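Malate dehydrogenase (Pyrococcus horikoshii, PDB 1V9N) catalyses the NAD-dependent oxidation of (S)-malate to oxaloacetate as a homodimer of the LDH2/MDH2 family, here with NADPH bound. Local coordinates at residues F22-L27 and E35-V40; A41-M46 and L96-G101; R59-V64 and L345-E350; V80-E83 and A88-D91; K106-K111 and F282-I287. All blocks are in the same frame, centred on the assembly; numbering follows the deposited sequence.

Contact 1: residues F22-L27 and E35-V40; sequences FIVRVL and EDAKIV
The backbone N of Leu-27 bonds to O of Ile-23 at 3.0 Å, and this helical bond helps fix Leu-27 facing Ala-37 and Val-40 of the next helix. No hydrogen bond crosses between 22-27 and 35-40. The segments lie on helix 16-29 and helix 34-49, which follow each other through a short connection and form a helical hairpin. Their axes approach to 8.7 Å, and their N-to-C directions differ by 137°. Ala-37 lets the backbones come close: its CA is 5.4 Å from CA of Val-24. The methyl CB of Ala-37 meets CB of Leu-27 at 3.8 Å. Beyond it, CD1 of Leu-27 reaches CB of Val-40 at 3.7 Å. Leu-27 gets there with CG opposite its own carbonyl carbon (chi1 -63°) and CD1 extended (chi2 179°). Val-24 brings CG2 to 4.1 Å from O of Ala-37 and lies near the aliphatic base of Lys-38. The amine of Lys-38 has a long ion pair with Glu-35 on its own helix. Leu-27 also touches Ile-67 of helix 60-69, and Val-40 touches Leu-96 and Gln-98. The hairpin interface therefore depends on the fit and burial of aliphatic groups, while the charge of Lys-38 lies at its margin.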
# COMPACT_ATOMS: atom_id res chain seq x y z
N PHE A 22 18.03 -15.39 26.57
CA PHE A 22 19.34 -14.81 26.32
C PHE A 22 19.18 -13.32 26.07
O PHE A 22 19.79 -12.49 26.76
CB PHE A 22 19.99 -15.47 25.11
CG PHE A 22 21.19 -14.74 24.60
CD1 PHE A 22 22.36 -14.67 25.36
CD2 PHE A 22 21.15 -14.07 23.38
CE1 PHE A 22 23.45 -13.95 24.91
CE2 PHE A 22 22.25 -13.34 22.92
CZ PHE A 22 23.40 -13.28 23.69
N ILE A 23 18.36 -12.97 25.07
CA ILE A 23 18.12 -11.58 24.72
C ILE A 23 17.72 -10.77 25.95
O ILE A 23 18.23 -9.67 26.16
CB ILE A 23 17.00 -11.45 23.65
CG1 ILE A 23 17.44 -12.13 22.36
CG2 ILE A 23 16.68 -9.98 23.38
CD1 ILE A 23 16.33 -12.26 21.33
N VAL A 24 16.82 -11.32 26.75
CA VAL A 24 16.35 -10.65 27.96
C VAL A 24 17.49 -10.43 28.96
O VAL A 24 17.53 -9.41 29.65
CB VAL A 24 15.20 -11.44 28.63
CG1 VAL A 24 14.85 -10.82 29.98
CG2 VAL A 24 13.97 -11.42 27.72
N ARG A 25 18.40 -11.40 29.05
CA ARG A 25 19.54 -11.29 29.97
C ARG A 25 20.42 -10.11 29.58
O ARG A 25 20.76 -9.27 30.41
CB ARG A 25 20.41 -12.55 29.94
CG ARG A 25 19.93 -13.70 30.80
CD ARG A 25 21.10 -14.63 31.13
NE ARG A 25 21.62 -15.33 29.96
CZ ARG A 25 20.95 -16.27 29.30
NH1 ARG A 25 19.74 -16.63 29.69
NH2 ARG A 25 21.51 -16.87 28.25
N VAL A 26 20.79 -10.07 28.31
CA VAL A 26 21.64 -9.01 27.78
C VAL A 26 21.02 -7.63 27.98
O VAL A 26 21.65 -6.72 28.51
CB VAL A 26 21.91 -9.22 26.27
CG1 VAL A 26 22.70 -8.04 25.71
CG2 VAL A 26 22.66 -10.52 26.05
N LEU A 27 19.76 -7.49 27.56
CA LEU A 27 19.07 -6.21 27.67
C LEU A 27 18.88 -5.71 29.10
O LEU A 27 19.09 -4.53 29.36
CB LEU A 27 17.71 -6.28 26.95
CG LEU A 27 17.80 -6.54 25.44
CD1 LEU A 27 16.40 -6.62 24.86
CD2 LEU A 27 18.59 -5.41 24.76
N GLU A 35 10.27 -5.67 31.52
CA GLU A 35 9.10 -5.78 30.65
C GLU A 35 9.39 -5.27 29.25
O GLU A 35 8.89 -5.81 28.27
CB GLU A 35 7.91 -5.04 31.26
CG GLU A 35 7.37 -5.68 32.53
CD GLU A 35 7.14 -7.19 32.38
OE1 GLU A 35 6.36 -7.59 31.50
OE2 GLU A 35 7.75 -7.96 33.16
N ASP A 36 10.21 -4.23 29.15
CA ASP A 36 10.56 -3.68 27.85
C ASP A 36 11.50 -4.65 27.15
O ASP A 36 11.44 -4.80 25.93
CB ASP A 36 11.22 -2.30 28.00
CG ASP A 36 10.24 -1.24 28.48
OD1 ASP A 36 9.02 -1.49 28.41
OD2 ASP A 36 10.69 -0.15 28.89
N ALA A 37 12.37 -5.31 27.92
CA ALA A 37 13.31 -6.28 27.36
C ALA A 37 12.53 -7.45 26.76
O ALA A 37 12.91 -7.99 25.72
CB ALA A 37 14.26 -6.79 28.45
N LYS A 38 11.46 -7.85 27.44
CA LYS A 38 10.63 -8.95 26.96
C LYS A 38 9.92 -8.59 25.65
O LYS A 38 9.70 -9.45 24.80
CB LYS A 38 9.61 -9.34 28.04
CG LYS A 38 10.25 -9.94 29.28
CD LYS A 38 9.22 -10.40 30.30
CE LYS A 38 9.90 -11.05 31.50
NZ LYS A 38 8.91 -11.55 32.50
N ILE A 39 9.55 -7.32 25.49
CA ILE A 39 8.89 -6.89 24.26
C ILE A 39 9.88 -6.95 23.10
O ILE A 39 9.56 -7.44 22.02
CB ILE A 39 8.35 -5.44 24.39
CG1 ILE A 39 7.18 -5.40 25.38
CG2 ILE A 39 7.91 -4.92 23.03
CD1 ILE A 39 6.74 -4.01 25.77
N VAL A 40 11.10 -6.46 23.33
CA VAL A 40 12.12 -6.49 22.28
C VAL A 40 12.42 -7.94 21.89
O VAL A 40 12.46 -8.29 20.71
CB VAL A 40 13.43 -5.81 22.76
CG1 VAL A 40 14.48 -5.87 21.65
CG2 VAL A 40 13.14 -4.35 23.13

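Contact 2: residues A41-M46 and L96-G101; sequences ADNLVM and LGQVVG
Helix 34-49 passes the first turn of helix 97-115, with CA of Asn-43 and CA of Gln-98 7.0 Å apart. This is a buried helix-to-helix junction in the interior of the subunit, and Leu-96 is the N-cap residue of the second helix. The side chain of Gln-98 is about 8 Å from the bound NADPH. Asn-43 and Gln-98 carry the contact and cross at about a right angle, with their amide planes 76° apart. CG of Gln-98 lies over a face of the Asn-43 amide, 3.6 Å from CG of Asn-43. Gln-98 bends at its second torsion (chi2 77°), which turns its amide aside after CG has made this contact. NE2 of Gln-98 is 3.5 Å from OD1 of Asn-43, without a hydrogen bond between them. That NE2 has a weak hydrogen bond to the hydroxyl of Tyr-63. Tyr-134 of helix 132-139 touches both amide side chains. An alanine in place of Asn-43 has no amide for Gln-98 CG to rest on, and a gap would probably open there, with the glutamine chain freer to turn. Leu-44, the next residue along the helix, brings its methyl CD2 to 4.3 Å from NE2 of Gln-98.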
# COMPACT_ATOMS: atom_id res chain seq x y z
N ALA A 41 12.63 -8.79 22.89
CA ALA A 41 12.93 -10.20 22.65
C ALA A 41 11.81 -10.87 21.86
O ALA A 41 12.06 -11.61 20.90
CB ALA A 41 13.15 -10.92 23.98
N ASP A 42 10.57 -10.61 22.26
CA ASP A 42 9.40 -11.18 21.59
C ASP A 42 9.43 -10.80 20.11
O ASP A 42 9.20 -11.64 19.24
CB ASP A 42 8.12 -10.65 22.24
CG ASP A 42 6.87 -11.35 21.73
OD1 ASP A 42 5.76 -10.84 22.00
OD2 ASP A 42 7.00 -12.40 21.06
N ASN A 43 9.72 -9.53 19.83
CA ASN A 43 9.77 -9.04 18.46
C ASN A 43 10.91 -9.65 17.64
O ASN A 43 10.71 -10.08 16.50
CB ASN A 43 9.87 -7.50 18.47
CG ASN A 43 10.21 -6.92 17.11
OD1 ASN A 43 11.37 -6.92 16.70
ND2 ASN A 43 9.20 -6.42 16.41
N LEU A 44 12.10 -9.70 18.22
CA LEU A 44 13.25 -10.26 17.52
C LEU A 44 13.12 -11.77 17.34
O LEU A 44 13.50 -12.30 16.30
CB LEU A 44 14.55 -9.94 18.27
CG LEU A 44 14.95 -8.46 18.35
CD1 LEU A 44 16.30 -8.33 19.07
CD2 LEU A 44 15.05 -7.87 16.96
N VAL A 45 12.60 -12.46 18.35
CA VAL A 45 12.43 -13.90 18.27
C VAL A 45 11.38 -14.27 17.24
O VAL A 45 11.52 -15.26 16.52
CB VAL A 45 12.05 -14.50 19.65
CG1 VAL A 45 11.74 -15.99 19.51
CG2 VAL A 45 13.21 -14.31 20.63
N MSE A 46 10.31 -13.47 17.16
CA MSE A 46 9.27 -13.75 16.18
C MSE A 46 9.88 -13.70 14.78
O MSE A 46 9.55 -14.52 13.93
CB MSE A 46 8.13 -12.74 16.27
CG MSE A 46 7.05 -12.98 15.22
SE MSE A 46 5.58 -11.74 15.28
CE MSE A 46 4.68 -12.45 16.83
N LEU A 96 13.43 2.42 22.59
CA LEU A 96 13.57 1.29 21.69
C LEU A 96 12.33 1.30 20.79
O LEU A 96 11.24 1.59 21.26
CB LEU A 96 13.62 -0.01 22.49
CG LEU A 96 14.91 -0.21 23.28
CD1 LEU A 96 14.67 -1.14 24.47
CD2 LEU A 96 15.98 -0.76 22.34
N GLY A 97 12.51 1.00 19.51
CA GLY A 97 11.39 1.00 18.58
C GLY A 97 10.29 0.04 18.98
O GLY A 97 9.11 0.34 18.84
N GLN A 98 10.69 -1.14 19.48
CA GLN A 98 9.74 -2.16 19.91
C GLN A 98 8.84 -1.65 21.04
O GLN A 98 7.64 -1.94 21.07
CB GLN A 98 10.49 -3.41 20.38
CG GLN A 98 11.22 -4.19 19.29
CD GLN A 98 12.53 -3.54 18.86
OE1 GLN A 98 13.00 -2.59 19.47
NE2 GLN A 98 13.12 -4.08 17.80
N VAL A 99 9.41 -0.88 21.96
CA VAL A 99 8.66 -0.32 23.09
C VAL A 99 7.72 0.76 22.60
O VAL A 99 6.53 0.77 22.93
CB VAL A 99 9.61 0.26 24.17
CG1 VAL A 99 8.80 0.97 25.26
CG2 VAL A 99 10.43 -0.86 24.79
N VAL A 100 8.24 1.68 21.78
CA VAL A 100 7.42 2.76 21.23
C VAL A 100 6.29 2.17 20.38
O VAL A 100 5.13 2.58 20.50
CB VAL A 100 8.28 3.72 20.37
CG1 VAL A 100 7.39 4.76 19.69
CG2 VAL A 100 9.33 4.42 21.25
N GLY A 101 6.63 1.21 19.52
CA GLY A 101 5.64 0.59 18.66
C GLY A 101 4.60 -0.23 19.42
O GLY A 101 3.43 -0.25 19.06

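Contact 3: residues R59-V64 and L345-E350; sequences RLKRYV and LEELNE
A partly buried helix-to-helix contact, part ionic and water-bridged and part apolar, joins the start of helix 60-69 to helix 342-355 near the C terminus. The backbones stay well apart: CA of Lys-61 and CA of Leu-348 are 7.8 Å from each other. Side chains and two waters span the distance.

Glu-347 is extended, with CG opposite the backbone N (chi1 175°), and sends its carboxylate across to Lys-61. OE1 forms a salt bridge with NZ of Lys-61 at 3.6 Å. The same OE1 accepts a hydrogen bond from water 2 at 2.6 Å, and this water has a weak bond from Lys-61 NZ. OE2 accepts from water 1 at 2.7 Å. Water 1 in turn accepts the backbone N-H of Lys-61, its oxygen 2.9 Å from that N. Lys-61 holds CG between its backbone N and carbonyl carbon (chi1 65°), and its extended chain crosses the side chain of Glu-347 at about a right angle. CD of Lys-61 lies 3.3 Å from OE2 of Glu-347. The lysine charge and the positive end of the helix would both be expected to stabilise the carboxylate as an anion. A glutamine in place of Glu-347 would probably leave the Lys-61 ammonium without its charged mate.

Behind this polar group is an apolar pair, Leu-60 and Leu-348. Phe-22 of helix 16-29 packs on both leucines. They too cross at about a right angle, and CD2 of Leu-60 meets CD2 of Leu-348 at 4.1 Å.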
# COMPACT_ATOMS: atom_id res chain seq x y z
N ARG A 59 20.37 -8.70 14.82
CA ARG A 59 20.31 -7.25 14.99
C ARG A 59 20.40 -6.84 16.45
O ARG A 59 20.14 -5.69 16.79
CB ARG A 59 19.00 -6.75 14.43
CG ARG A 59 18.75 -7.22 13.03
CD ARG A 59 19.21 -6.19 12.07
NE ARG A 59 18.09 -5.62 11.34
CZ ARG A 59 18.22 -4.60 10.50
NH1 ARG A 59 19.41 -4.07 10.31
NH2 ARG A 59 17.17 -4.14 9.83
N LEU A 60 20.73 -7.79 17.32
CA LEU A 60 20.84 -7.47 18.73
C LEU A 60 22.03 -6.54 18.95
O LEU A 60 21.98 -5.65 19.79
CB LEU A 60 21.02 -8.75 19.54
CG LEU A 60 21.12 -8.53 21.05
CD1 LEU A 60 19.79 -7.99 21.57
CD2 LEU A 60 21.48 -9.84 21.73
N LYS A 61 23.10 -6.75 18.19
CA LYS A 61 24.29 -5.91 18.32
C LYS A 61 23.98 -4.45 18.01
O LYS A 61 24.61 -3.54 18.55
CB LYS A 61 25.39 -6.42 17.39
CG LYS A 61 25.06 -6.29 15.91
CD LYS A 61 26.23 -6.74 15.05
CE LYS A 61 25.93 -6.54 13.57
NZ LYS A 61 27.08 -6.92 12.71
N ARG A 62 23.00 -4.23 17.14
CA ARG A 62 22.58 -2.89 16.75
C ARG A 62 21.95 -2.17 17.94
O ARG A 62 22.26 -1.01 18.22
CB ARG A 62 21.57 -2.96 15.60
CG ARG A 62 20.95 -1.63 15.22
CD ARG A 62 19.94 -1.76 14.07
NE ARG A 62 19.56 -0.46 13.54
CZ ARG A 62 18.95 -0.27 12.37
NH1 ARG A 62 18.65 -1.30 11.59
NH2 ARG A 62 18.66 0.97 11.97
N TYR A 63 21.06 -2.86 18.64
CA TYR A 63 20.39 -2.28 19.79
C TYR A 63 21.34 -2.13 20.96
O TYR A 63 21.27 -1.15 21.70
CB TYR A 63 19.17 -3.12 20.19
CG TYR A 63 18.20 -3.33 19.05
CD1 TYR A 63 17.83 -2.28 18.22
CD2 TYR A 63 17.67 -4.59 18.79
CE1 TYR A 63 16.95 -2.47 17.16
CE2 TYR A 63 16.78 -4.80 17.73
CZ TYR A 63 16.43 -3.73 16.92
OH TYR A 63 15.55 -3.93 15.88
N VAL A 64 22.23 -3.11 21.14
CA VAL A 64 23.22 -3.06 22.21
C VAL A 64 24.09 -1.81 22.05
O VAL A 64 24.26 -1.04 22.98
CB VAL A 64 24.14 -4.30 22.20
CG1 VAL A 64 25.36 -4.07 23.10
CG2 VAL A 64 23.38 -5.53 22.67
N LEU A 345 26.07 -16.70 15.81
CA LEU A 345 26.10 -17.31 17.14
C LEU A 345 27.37 -16.89 17.89
O LEU A 345 27.34 -16.67 19.10
CB LEU A 345 26.05 -18.83 17.02
CG LEU A 345 25.92 -19.61 18.33
CD1 LEU A 345 24.62 -19.23 19.02
CD2 LEU A 345 25.95 -21.10 18.04
N GLU A 346 28.48 -16.78 17.16
CA GLU A 346 29.75 -16.37 17.74
C GLU A 346 29.60 -14.94 18.22
O GLU A 346 30.01 -14.58 19.32
CB GLU A 346 30.87 -16.45 16.69
CG GLU A 346 31.15 -17.86 16.17
CD GLU A 346 32.10 -17.88 14.98
OE1 GLU A 346 32.50 -18.98 14.55
OE2 GLU A 346 32.44 -16.79 14.46
N GLU A 347 28.98 -14.13 17.37
CA GLU A 347 28.73 -12.72 17.64
C GLU A 347 27.92 -12.54 18.93
O GLU A 347 28.23 -11.69 19.75
CB GLU A 347 27.99 -12.12 16.45
CG GLU A 347 27.54 -10.67 16.60
CD GLU A 347 26.79 -10.19 15.36
OE1 GLU A 347 27.42 -10.09 14.29
OE2 GLU A 347 25.57 -9.92 15.46
N LEU A 348 26.88 -13.36 19.10
CA LEU A 348 26.03 -13.28 20.28
C LEU A 348 26.77 -13.66 21.56
O LEU A 348 26.53 -13.08 22.62
CB LEU A 348 24.80 -14.17 20.11
CG LEU A 348 23.85 -13.81 18.96
CD1 LEU A 348 22.65 -14.75 18.97
CD2 LEU A 348 23.40 -12.37 19.10
N ASN A 349 27.67 -14.64 21.48
CA ASN A 349 28.42 -15.05 22.65
C ASN A 349 29.44 -13.98 23.03
O ASN A 349 29.75 -13.79 24.20
CB ASN A 349 29.10 -16.40 22.42
CG ASN A 349 28.12 -17.56 22.48
OD1 ASN A 349 27.32 -17.66 23.41
ND2 ASN A 349 28.18 -18.44 21.48
N GLU A 350 29.95 -13.27 22.03
CA GLU A 350 30.91 -12.19 22.27
C GLU A 350 30.16 -11.07 23.01
O GLU A 350 30.69 -10.45 23.93
CB GLU A 350 31.48 -11.67 20.95
CG GLU A 350 32.40 -10.46 21.09
CD GLU A 350 33.61 -10.73 21.98
OE1 GLU A 350 33.42 -10.93 23.20
OE2 GLU A 350 34.74 -10.74 21.45
O HOH W 1 23.55 -9.44 17.12
O HOH W 2 29.35 -8.46 14.69

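Contact 4: residues V80-E83 and A88-D91; sequences VIRE and ALID
A classic beta bulge interrupts the hairpin of strands 79-84 and 87-91, at one margin of the mixed sheet. Ile-81 and Arg-82 both face Leu-89, and both hydrogen bonds between the segments use the backbone of Leu-89. Its O accepts N of Ile-81 at 2.7 Å, with the donor nearly in line with the carbonyl bond (170°). Its N donates to O of Arg-82 at 2.8 Å, with the donor tilted 26° from the carbonyl plane. That same Arg-82 O receives a CA-H contact from CA of Ala-88 at 3.3 Å.

The extra residue puts the side chain of Ile-81 beside Leu-89, its CB 4.0 Å from CG of Leu-89. CD1 of Ile-81 goes on to CB of Asp-91. Arg-82 turns its end away from the hairpin, and NH1 bonds to O of Glu-288 in the second subunit. Leu-89 packs on Ile-291 of that subunit, so the bulge lies at the dimer interface. Glu-83 pairs antiparallel with Ala-88 and forms a salt bridge with Lys-111 of helix 97-115.

Val-80 and Ile-90 form an antiparallel non-hydrogen-bonded pair. Ile-90 folds its end back (chi2 -59°), and its CD1 presses on CG2 of Val-80 at a tight 3.5 Å.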
# COMPACT_ATOMS: atom_id res chain seq x y z
N VAL A 80 2.13 11.84 24.40
CA VAL A 80 1.07 12.11 23.43
C VAL A 80 1.12 13.60 23.11
O VAL A 80 0.95 14.44 24.00
CB VAL A 80 -0.31 11.76 24.01
CG1 VAL A 80 -1.40 12.12 23.01
CG2 VAL A 80 -0.37 10.28 24.36
N ILE A 81 1.38 13.93 21.85
CA ILE A 81 1.46 15.33 21.40
C ILE A 81 0.08 15.88 21.04
O ILE A 81 -0.30 16.97 21.46
CB ILE A 81 2.38 15.46 20.17
CG1 ILE A 81 3.75 14.86 20.46
CG2 ILE A 81 2.52 16.92 19.78
CD1 ILE A 81 4.47 15.50 21.63
N ARG A 82 -0.65 15.13 20.22
CA ARG A 82 -2.00 15.50 19.80
C ARG A 82 -2.84 14.24 19.95
O ARG A 82 -2.32 13.13 19.81
CB ARG A 82 -2.03 15.95 18.32
CG ARG A 82 -1.31 17.26 18.01
CD ARG A 82 -1.91 18.45 18.76
NE ARG A 82 -3.30 18.69 18.40
CZ ARG A 82 -3.70 19.27 17.27
NH1 ARG A 82 -2.80 19.67 16.37
NH2 ARG A 82 -4.99 19.45 17.03
N GLU A 83 -4.12 14.40 20.24
CA GLU A 83 -4.96 13.23 20.42
C GLU A 83 -6.44 13.51 20.23
O GLU A 83 -6.92 14.64 20.41
CB GLU A 83 -4.71 12.62 21.80
CG GLU A 83 -5.64 11.47 22.17
CD GLU A 83 -5.25 10.79 23.47
OE1 GLU A 83 -5.03 11.49 24.48
OE2 GLU A 83 -5.15 9.54 23.48
N ALA A 88 -3.90 9.61 17.63
CA ALA A 88 -2.90 10.17 18.53
C ALA A 88 -1.57 10.34 17.80
O ALA A 88 -1.23 9.57 16.89
CB ALA A 88 -2.73 9.27 19.74
N LEU A 89 -0.85 11.38 18.18
CA LEU A 89 0.47 11.65 17.63
C LEU A 89 1.39 11.47 18.83
O LEU A 89 1.27 12.17 19.83
CB LEU A 89 0.55 13.08 17.07
CG LEU A 89 1.95 13.59 16.70
CD1 LEU A 89 2.66 12.60 15.80
CD2 LEU A 89 1.82 14.95 16.02
N ILE A 90 2.30 10.51 18.73
CA ILE A 90 3.21 10.18 19.81
C ILE A 90 4.67 10.53 19.53
O ILE A 90 5.12 10.44 18.39
CB ILE A 90 3.17 8.64 20.07
CG1 ILE A 90 1.74 8.18 20.39
CG2 ILE A 90 4.16 8.26 21.15
CD1 ILE A 90 1.12 8.84 21.60
N ASP A 91 5.40 10.93 20.57
CA ASP A 91 6.83 11.20 20.43
C ASP A 91 7.49 10.11 21.27
O ASP A 91 7.28 10.02 22.48
CB ASP A 91 7.20 12.59 20.97
CG ASP A 91 8.65 12.95 20.66
OD1 ASP A 91 9.56 12.31 21.24
OD2 ASP A 91 8.89 13.87 19.84

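Contact 5: residues K106-K111 and F282-I287; sequences KLAIKK and FMVIDI
Val-284 directs one methyl, CG2, at Ala-108 and Ile-109 of the helix that packs over its strand. CG1 is opposite the backbone N (chi1 -179°), which puts CG2 beside that N and on the helix side. CG2 meets CB of Ala-108 at 3.6 Å. It also lies 3.9 Å from the backbone N of Ile-109. Lower on the side chain, CB of Val-284 is 3.9 Å from O of Ala-108. The valine therefore fits against backbone as well as side chain, and the small Ala-108 permits this. CA of Ile-109 comes within 5.9 Å of CA of Val-284.

Ile-109 has its CB pointing away from the strand, yet it takes part. Its CG1 sits opposite the carbonyl carbon (chi1 -72°) and swings back to 3.9 Å from CG2 of Val-284. The two side chains meet at a slant.

This is helix-on-sheet packing against the mixed sheet, joining helix 97-115 to strand 278-285. Ala-108 also touches Val-120 of the neighbouring strand 117-125, so the helix rests on more than one strand. Met-283, a selenomethionine, points the other way and packs on Met-283 of the second subunit. No hydrogen bond links the two segments. The helix is held here by buried aliphatic contacts, while the strand's backbone bonds to its neighbours in the sheet, Val-284 with Gly-118 and Met-283 with Ile-146.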
# COMPACT_ATOMS: atom_id res chain seq x y z
N LYS A 106 -0.91 -0.57 21.07
CA LYS A 106 -1.86 -0.85 22.15
C LYS A 106 -2.88 0.29 22.21
O LYS A 106 -4.07 0.05 22.41
CB LYS A 106 -1.15 -0.97 23.50
CG LYS A 106 -0.48 -2.31 23.77
CD LYS A 106 -1.53 -3.41 23.90
CE LYS A 106 -0.88 -4.76 24.19
NZ LYS A 106 -1.89 -5.85 24.41
N LEU A 107 -2.42 1.52 22.05
CA LEU A 107 -3.31 2.68 22.09
C LEU A 107 -4.24 2.70 20.88
O LEU A 107 -5.42 3.03 21.00
CB LEU A 107 -2.50 3.98 22.14
CG LEU A 107 -3.32 5.27 22.13
CD1 LEU A 107 -4.19 5.35 23.39
CD2 LEU A 107 -2.39 6.47 22.06
N ALA A 108 -3.72 2.34 19.71
CA ALA A 108 -4.54 2.30 18.50
C ALA A 108 -5.65 1.26 18.67
O ALA A 108 -6.80 1.50 18.29
CB ALA A 108 -3.67 1.97 17.29
N ILE A 109 -5.31 0.10 19.22
CA ILE A 109 -6.29 -0.97 19.44
C ILE A 109 -7.37 -0.49 20.41
O ILE A 109 -8.56 -0.75 20.20
CB ILE A 109 -5.58 -2.23 20.00
CG1 ILE A 109 -4.75 -2.88 18.89
CG2 ILE A 109 -6.61 -3.23 20.56
CD1 ILE A 109 -3.77 -3.95 19.38
N LYS A 110 -6.97 0.22 21.47
CA LYS A 110 -7.92 0.73 22.45
C LYS A 110 -8.90 1.71 21.81
O LYS A 110 -10.11 1.64 22.04
CB LYS A 110 -7.19 1.42 23.60
CG LYS A 110 -8.11 1.92 24.71
CD LYS A 110 -7.31 2.50 25.86
CE LYS A 110 -8.21 2.79 27.07
NZ LYS A 110 -7.41 3.19 28.27
N LYS A 111 -8.38 2.63 21.00
CA LYS A 111 -9.23 3.60 20.34
C LYS A 111 -10.19 2.95 19.35
O LYS A 111 -11.35 3.33 19.27
CB LYS A 111 -8.36 4.67 19.65
CG LYS A 111 -7.65 5.61 20.65
CD LYS A 111 -6.85 6.69 19.95
CE LYS A 111 -6.19 7.64 20.95
NZ LYS A 111 -7.19 8.45 21.72
N PHE A 282 0.56 3.47 12.65
CA PHE A 282 -0.22 2.35 13.14
C PHE A 282 -1.69 2.65 12.90
O PHE A 282 -2.17 3.76 13.18
CB PHE A 282 0.02 2.13 14.64
CG PHE A 282 1.46 1.94 15.00
CD1 PHE A 282 2.10 0.72 14.82
CD2 PHE A 282 2.21 3.01 15.51
CE1 PHE A 282 3.45 0.56 15.12
CE2 PHE A 282 3.56 2.86 15.81
CZ PHE A 282 4.18 1.63 15.62
N MSE A 283 -2.41 1.67 12.38
CA MSE A 283 -3.83 1.85 12.12
C MSE A 283 -4.58 0.57 12.44
O MSE A 283 -4.19 -0.53 12.02
CB MSE A 283 -4.06 2.22 10.67
CG MSE A 283 -5.51 2.46 10.32
SE MSE A 283 -5.68 2.85 8.45
CE MSE A 283 -7.03 1.55 7.97
N VAL A 284 -5.67 0.72 13.18
CA VAL A 284 -6.49 -0.42 13.56
C VAL A 284 -7.94 -0.16 13.19
O VAL A 284 -8.46 0.93 13.38
CB VAL A 284 -6.42 -0.69 15.08
CG1 VAL A 284 -7.27 -1.90 15.45
CG2 VAL A 284 -4.98 -0.90 15.49
N ILE A 285 -8.58 -1.18 12.63
CA ILE A 285 -9.98 -1.08 12.28
C ILE A 285 -10.69 -2.16 13.07
O ILE A 285 -10.37 -3.34 12.93
CB ILE A 285 -10.21 -1.31 10.77
CG1 ILE A 285 -9.52 -0.21 9.95
CG2 ILE A 285 -11.70 -1.32 10.47
CD1 ILE A 285 -9.67 -0.38 8.43
N ASP A 286 -11.62 -1.76 13.93
CA ASP A 286 -12.36 -2.74 14.72
C ASP A 286 -13.43 -3.33 13.81
O ASP A 286 -14.49 -2.74 13.61
CB ASP A 286 -13.00 -2.10 15.95
CG ASP A 286 -13.77 -3.12 16.79
OD1 ASP A 286 -13.24 -4.22 17.05
OD2 ASP A 286 -14.90 -2.81 17.20
N ILE A 287 -13.14 -4.50 13.27
CA ILE A 287 -14.06 -5.18 12.36
C ILE A 287 -15.51 -5.20 12.83
O ILE A 287 -16.42 -4.92 12.05
CB ILE A 287 -13.57 -6.62 12.11
CG1 ILE A 287 -12.24 -6.58 11.35
CG2 ILE A 287 -14.62 -7.41 11.33
CD1 ILE A 287 -11.50 -7.91 11.33

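How the contacts relate
From the N terminus, contact 1 closes the short hairpin of helices 16-29 and 34-49. Contact 2 then joins helix 34-49 to helix 97-115 and closes a loop of about 50 residues. Contact 3 opens inside that loop at 59-64 but closes only at 345-350, so contacts 2 and 3 cross. Contact 4, a local hairpin, is nested within both. Contact 5 opens after contact 2 has closed and is nested within contact 3. Contacts 1 to 3 tie the N-terminal helices to one another, to helix 97-115 and to the C-terminal helix. Contact 4 forms the edge of the mixed sheet and contact 5 packs a helix on it; both reach the second subunit. Helix 97-115 serves contacts 2 and 5 and connects the two regions.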